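Local structure of pre-crRNA processing endonuclease (Streptococcus pyogenes serotype M1, 3VZH) at residues V64-R76 with S87-I99. The protein is a CRISPR-associated Cas5d-type endoribonuclease that binds RNA and probably processes precursor CRISPR transcripts into mature crRNA. Numbering follows the deposited sequence.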
loop_
_atom_site.group_PDB
_atom_site.type_symbol
_atom_site.label_atom_id
_atom_site.label_comp_id
_atom_site.label_asym_id
_atom_site.label_seq_id
_atom_site.Cartn_x
_atom_site.Cartn_y
_atom_site.Cartn_z
ATOM N N VAL A 64 -3.389 -1.143 -10.371
ATOM C CA VAL A 64 -3.214 0.214 -10.951
ATOM C C VAL A 64 -4.264 0.394 -12.038
ATOM O O VAL A 64 -4.181 -0.213 -13.123
ATOM C CB VAL A 64 -1.733 0.313 -11.500
ATOM C CG1 VAL A 64 -1.491 1.683 -12.135
ATOM C CG2 VAL A 64 -0.730 0.027 -10.388
ATOM N N ILE A 65 -5.310 1.188 -11.740
ATOM C CA ILE A 65 -6.477 1.244 -12.628
ATOM C C ILE A 65 -6.276 2.210 -13.738
ATOM O O ILE A 65 -6.791 1.974 -14.837
ATOM C CB ILE A 65 -7.735 1.613 -11.806
ATOM C CG1 ILE A 65 -7.960 0.480 -10.755
ATOM C CG2 ILE A 65 -8.947 1.653 -12.757
ATOM C CD1 ILE A 65 -8.076 -0.951 -11.329
ATOM N N ASN A 66 -5.540 3.303 -13.477
ATOM C CA ASN A 66 -5.481 4.415 -14.467
ATOM C C ASN A 66 -4.177 4.422 -15.258
ATOM O O ASN A 66 -3.095 4.147 -14.661
ATOM C CB ASN A 66 -5.628 5.816 -13.815
ATOM C CG ASN A 66 -7.061 6.130 -13.422
ATOM O OD1 ASN A 66 -7.953 5.299 -13.640
ATOM N ND2 ASN A 66 -7.292 7.330 -12.791
ATOM N N GLN A 67 -4.297 4.832 -16.530
ATOM C CA GLN A 67 -3.134 5.292 -17.313
ATOM C C GLN A 67 -2.099 6.025 -16.407
ATOM O O GLN A 67 -2.405 6.975 -15.662
ATOM C CB GLN A 67 -3.598 6.178 -18.455
ATOM C CG GLN A 67 -2.444 6.734 -19.269
ATOM C CD GLN A 67 -2.961 7.499 -20.463
ATOM O OE1 GLN A 67 -4.167 7.558 -20.736
ATOM N NE2 GLN A 67 -2.070 8.024 -21.191
ATOM N N ILE A 68 -0.834 5.670 -16.564
ATOM C CA ILE A 68 0.250 6.327 -15.832
ATOM C C ILE A 68 0.618 7.634 -16.550
ATOM O O ILE A 68 0.958 7.584 -17.730
ATOM C CB ILE A 68 1.470 5.407 -15.747
ATOM C CG1 ILE A 68 1.180 4.177 -14.814
ATOM C CG2 ILE A 68 2.743 6.131 -15.243
ATOM C CD1 ILE A 68 2.182 3.071 -15.039
ATOM N N GLN A 69 0.470 8.768 -15.850
ATOM C CA GLN A 69 0.683 10.106 -16.429
ATOM C C GLN A 69 1.443 10.852 -15.362
ATOM O O GLN A 69 1.295 10.524 -14.193
ATOM C CB GLN A 69 -0.698 10.784 -16.586
ATOM C CG GLN A 69 -1.630 10.128 -17.607
ATOM C CD GLN A 69 -2.858 10.989 -17.890
ATOM O OE1 GLN A 69 -2.860 11.748 -18.841
ATOM N NE2 GLN A 69 -3.883 10.883 -17.061
ATOM N N THR A 70 2.290 11.788 -15.761
ATOM C CA THR A 70 3.060 12.540 -14.801
ATOM C C THR A 70 2.904 14.036 -15.067
ATOM O O THR A 70 2.491 14.450 -16.168
ATOM C CB THR A 70 4.569 12.166 -14.858
ATOM O OG1 THR A 70 5.148 12.632 -16.073
ATOM C CG2 THR A 70 4.787 10.591 -14.734
ATOM N N GLU A 71 3.278 14.820 -14.043
ATOM C CA GLU A 71 3.231 16.249 -14.101
ATOM C C GLU A 71 4.423 16.758 -13.372
ATOM O O GLU A 71 4.827 16.218 -12.350
ATOM C CB GLU A 71 1.981 16.783 -13.413
ATOM C CG GLU A 71 0.730 16.453 -14.195
ATOM C CD GLU A 71 0.485 17.420 -15.357
ATOM O OE1 GLU A 71 -0.440 17.173 -16.138
ATOM O OE2 GLU A 71 1.188 18.434 -15.497
ATOM N N LEU A 72 4.959 17.842 -13.910
ATOM C CA LEU A 72 6.210 18.383 -13.432
ATOM C C LEU A 72 5.913 19.596 -12.608
ATOM O O LEU A 72 5.034 20.397 -12.972
ATOM C CB LEU A 72 7.052 18.758 -14.664
ATOM C CG LEU A 72 8.564 19.039 -14.631
ATOM C CD1 LEU A 72 9.300 18.064 -13.710
ATOM C CD2 LEU A 72 9.134 18.998 -16.075
ATOM N N GLN A 73 6.642 19.784 -11.510
ATOM C CA GLN A 73 6.481 21.013 -10.759
ATOM C C GLN A 73 7.882 21.656 -10.498
ATOM O O GLN A 73 8.767 20.997 -9.922
ATOM C CB GLN A 73 5.743 20.768 -9.421
ATOM C CG GLN A 73 5.697 22.074 -8.566
ATOM C CD GLN A 73 4.878 21.869 -7.331
ATOM O OE1 GLN A 73 5.387 21.385 -6.316
ATOM N NE2 GLN A 73 3.588 22.165 -7.417
ATOM N N GLY A 74 8.099 22.890 -10.943
ATOM C CA GLY A 74 9.382 23.560 -10.729
ATOM C C GLY A 74 9.265 24.314 -9.405
ATOM O O GLY A 74 8.224 24.931 -9.147
ATOM N N VAL A 75 10.297 24.245 -8.550
ATOM C CA VAL A 75 10.285 24.917 -7.242
ATOM C C VAL A 75 11.556 25.777 -7.203
ATOM O O VAL A 75 12.659 25.284 -7.511
ATOM C CB VAL A 75 10.167 23.906 -6.031
ATOM C CG1 VAL A 75 8.983 22.929 -6.198
ATOM C CG2 VAL A 75 11.443 23.098 -5.835
ATOM N N ARG A 76 11.430 27.062 -6.876
ATOM C CA ARG A 76 12.635 27.922 -6.782
ATOM C C ARG A 76 12.638 28.907 -5.613
ATOM O O ARG A 76 11.668 28.969 -4.865
ATOM C CB ARG A 76 12.886 28.659 -8.105
ATOM C CG ARG A 76 11.732 29.528 -8.562
ATOM C CD ARG A 76 12.123 30.359 -9.756
ATOM N NE ARG A 76 10.940 30.916 -10.407
ATOM C CZ ARG A 76 10.964 31.774 -11.425
ATOM N NH1 ARG A 76 9.821 32.215 -11.947
ATOM N NH2 ARG A 76 12.124 32.180 -11.932
ATOM N N SER A 87 15.376 21.458 -8.139
ATOM C CA SER A 87 14.249 22.338 -8.283
ATOM C C SER A 87 13.100 21.783 -9.158
ATOM O O SER A 87 12.286 22.566 -9.628
ATOM C CB SER A 87 14.666 23.746 -8.733
ATOM O OG SER A 87 15.778 23.760 -9.647
ATOM N N TYR A 88 13.042 20.472 -9.405
ATOM C CA TYR A 88 11.877 19.889 -10.082
ATOM C C TYR A 88 11.375 18.737 -9.247
ATOM O O TYR A 88 12.174 18.003 -8.633
ATOM C CB TYR A 88 12.247 19.342 -11.470
ATOM C CG TYR A 88 12.800 20.358 -12.435
ATOM C CD1 TYR A 88 11.946 21.252 -13.115
ATOM C CD2 TYR A 88 14.193 20.418 -12.695
ATOM C CE1 TYR A 88 12.466 22.197 -14.012
ATOM C CE2 TYR A 88 14.720 21.333 -13.594
ATOM C CZ TYR A 88 13.863 22.229 -14.249
ATOM O OH TYR A 88 14.426 23.129 -15.135
ATOM N N VAL A 89 10.063 18.519 -9.248
ATOM C CA VAL A 89 9.524 17.363 -8.611
ATOM C C VAL A 89 8.611 16.811 -9.667
ATOM O O VAL A 89 7.841 17.605 -10.236
ATOM C CB VAL A 89 8.680 17.708 -7.335
ATOM C CG1 VAL A 89 8.085 16.430 -6.741
ATOM C CG2 VAL A 89 9.562 18.424 -6.293
ATOM N N SER A 90 8.710 15.500 -9.966
ATOM C CA SER A 90 7.808 14.878 -10.978
ATOM C C SER A 90 6.782 14.001 -10.265
ATOM O O SER A 90 7.146 12.986 -9.622
ATOM C CB SER A 90 8.610 14.054 -12.071
ATOM O OG SER A 90 7.676 13.328 -12.986
ATOM N N TYR A 91 5.508 14.361 -10.379
ATOM C CA TYR A 91 4.406 13.615 -9.750
ATOM C C TYR A 91 3.658 12.693 -10.702
ATOM O O TYR A 91 3.565 12.986 -11.840
ATOM C CB TYR A 91 3.343 14.635 -9.242
ATOM C CG TYR A 91 3.826 15.475 -8.107
ATOM C CD1 TYR A 91 3.664 15.028 -6.773
ATOM C CD2 TYR A 91 4.415 16.749 -8.342
ATOM C CE1 TYR A 91 4.123 15.809 -5.706
ATOM C CE2 TYR A 91 4.891 17.540 -7.262
ATOM C CZ TYR A 91 4.723 17.072 -5.951
ATOM O OH TYR A 91 5.155 17.818 -4.859
ATOM N N LEU A 92 3.084 11.606 -10.191
ATOM C CA LEU A 92 2.010 10.945 -10.950
ATOM C C LEU A 92 0.803 11.812 -10.868
ATOM O O LEU A 92 0.533 12.465 -9.825
ATOM C CB LEU A 92 1.757 9.581 -10.260
ATOM C CG LEU A 92 2.894 8.567 -10.466
ATOM C CD1 LEU A 92 2.643 7.386 -9.480
ATOM C CD2 LEU A 92 2.764 8.075 -11.945
ATOM N N SER A 93 -0.071 11.684 -11.875
ATOM C CA SER A 93 -1.264 12.456 -11.916
ATOM C C SER A 93 -2.496 11.561 -12.081
ATOM O O SER A 93 -2.410 10.536 -12.718
ATOM C CB SER A 93 -1.157 13.351 -13.174
ATOM O OG SER A 93 -2.281 14.144 -13.216
ATOM N N ASP A 94 -3.620 11.939 -11.466
ATOM C CA ASP A 94 -4.923 11.258 -11.665
ATOM C C ASP A 94 -4.858 9.705 -11.472
ATOM O O ASP A 94 -4.987 8.914 -12.390
ATOM C CB ASP A 94 -5.494 11.649 -13.027
ATOM C CG ASP A 94 -6.928 11.277 -13.160
ATOM O OD1 ASP A 94 -7.491 10.798 -12.184
ATOM O OD2 ASP A 94 -7.504 11.309 -14.261
ATOM N N VAL A 95 -4.549 9.288 -10.250
ATOM C CA VAL A 95 -4.236 7.886 -9.884
ATOM C C VAL A 95 -5.451 7.277 -9.218
ATOM O O VAL A 95 -6.205 8.003 -8.477
ATOM C CB VAL A 95 -2.974 7.781 -8.990
ATOM C CG1 VAL A 95 -1.747 8.358 -9.765
ATOM C CG2 VAL A 95 -3.166 8.472 -7.604
ATOM N N VAL A 96 -5.706 5.973 -9.540
ATOM C CA VAL A 96 -6.698 5.138 -8.820
ATOM C C VAL A 96 -6.011 3.807 -8.529
ATOM O O VAL A 96 -5.410 3.218 -9.392
ATOM C CB VAL A 96 -7.937 4.865 -9.690
ATOM C CG1 VAL A 96 -8.762 3.795 -8.990
ATOM C CG2 VAL A 96 -8.811 6.115 -9.957
ATOM N N TYR A 97 -6.039 3.332 -7.285
ATOM C CA TYR A 97 -5.358 2.062 -6.904
ATOM C C TYR A 97 -6.341 1.301 -6.071
ATOM O O TYR A 97 -7.021 1.914 -5.156
ATOM C CB TYR A 97 -4.158 2.338 -6.007
ATOM C CG TYR A 97 -3.104 3.169 -6.690
ATOM C CD1 TYR A 97 -2.457 2.696 -7.837
ATOM C CD2 TYR A 97 -2.754 4.395 -6.192
ATOM C CE1 TYR A 97 -1.494 3.511 -8.489
ATOM C CE2 TYR A 97 -1.803 5.196 -6.819
ATOM C CZ TYR A 97 -1.172 4.722 -7.955
ATOM O OH TYR A 97 -0.226 5.530 -8.557
ATOM N N LEU A 98 -6.519 0.014 -6.362
ATOM C CA LEU A 98 -7.334 -0.785 -5.491
ATOM C C LEU A 98 -6.340 -1.644 -4.697
ATOM O O LEU A 98 -5.428 -2.333 -5.305
ATOM C CB LEU A 98 -8.316 -1.658 -6.341
ATOM C CG LEU A 98 -8.984 -0.915 -7.480
ATOM C CD1 LEU A 98 -9.917 -1.936 -8.130
ATOM C CD2 LEU A 98 -9.839 0.269 -6.985
ATOM N N ILE A 99 -6.479 -1.676 -3.366
ATOM C CA ILE A 99 -5.515 -2.355 -2.521
ATOM C C ILE A 99 -6.288 -3.553 -1.899
ATOM O O ILE A 99 -7.377 -3.367 -1.344
ATOM C CB ILE A 99 -5.031 -1.424 -1.372
ATOM C CG1 ILE A 99 -4.501 -0.092 -1.952
ATOM C CG2 ILE A 99 -3.905 -2.079 -0.548
ATOM C CD1 ILE A 99 -4.085 0.952 -0.886
HETATM O O HOH W 1 -3.827 4.602 -11.181
HETATM O O HOH W 2 -1.236 8.127 -13.437
HETATM O O HOH W 3 -4.460 8.824 -15.210
HETATM O O HOH W 4 -6.280 12.787 -16.242
HETATM O O HOH W 5 6.931 14.668 -15.500
HETATM O O HOH W 6 -2.035 14.948 -15.868
#
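Strands 70-74 and 88-93 run antiparallel, their axes 150° apart, as an extended beta hairpin whose connecting residues are not modelled; reciprocal backbone N-H...O hydrogen bonds between Glu71 and Tyr91 (Tyr91 N to Glu71 O 2.8 Å) and between Gln73 and Val89 fix the register. With strand 17-18 beside 88-93, the pair forms a small sheet separate from the larger one of this RRM-like Cas5 protein, in which Val64 pairs with Tyr97. Between the two pairings the register slips by one residue and the chain turns a corner at Asp94. Here Asn66 ND2 donates to Asp94 O (2.8 Å, 171° at the hydrogen); the oxygen lies in the Asn66 amide plane, while the nitrogen stands above the plane of the Asp94 carbonyl. Val96 CG2 packs against Asn66 ND2 at 3.4 Å. Ile65 crosses Leu98 at about a right angle, Ile65 CG1 to Leu98 CG 3.7 Å, while Val64 CG2 meets the Tyr97 ring edge, 4.0 Å from CE1. Farther out, Gln73 CB lies in the plane of the Tyr91 ring, 4.0 Å from CE2; the Tyr91 hydroxyl bonds to Glu143. At the corner a water supplements the direct Ser93 N to Gln69 O bond, accepting from Gln69 N and donating to Gln67 O and, at 2.8 Å, to Ser93 O.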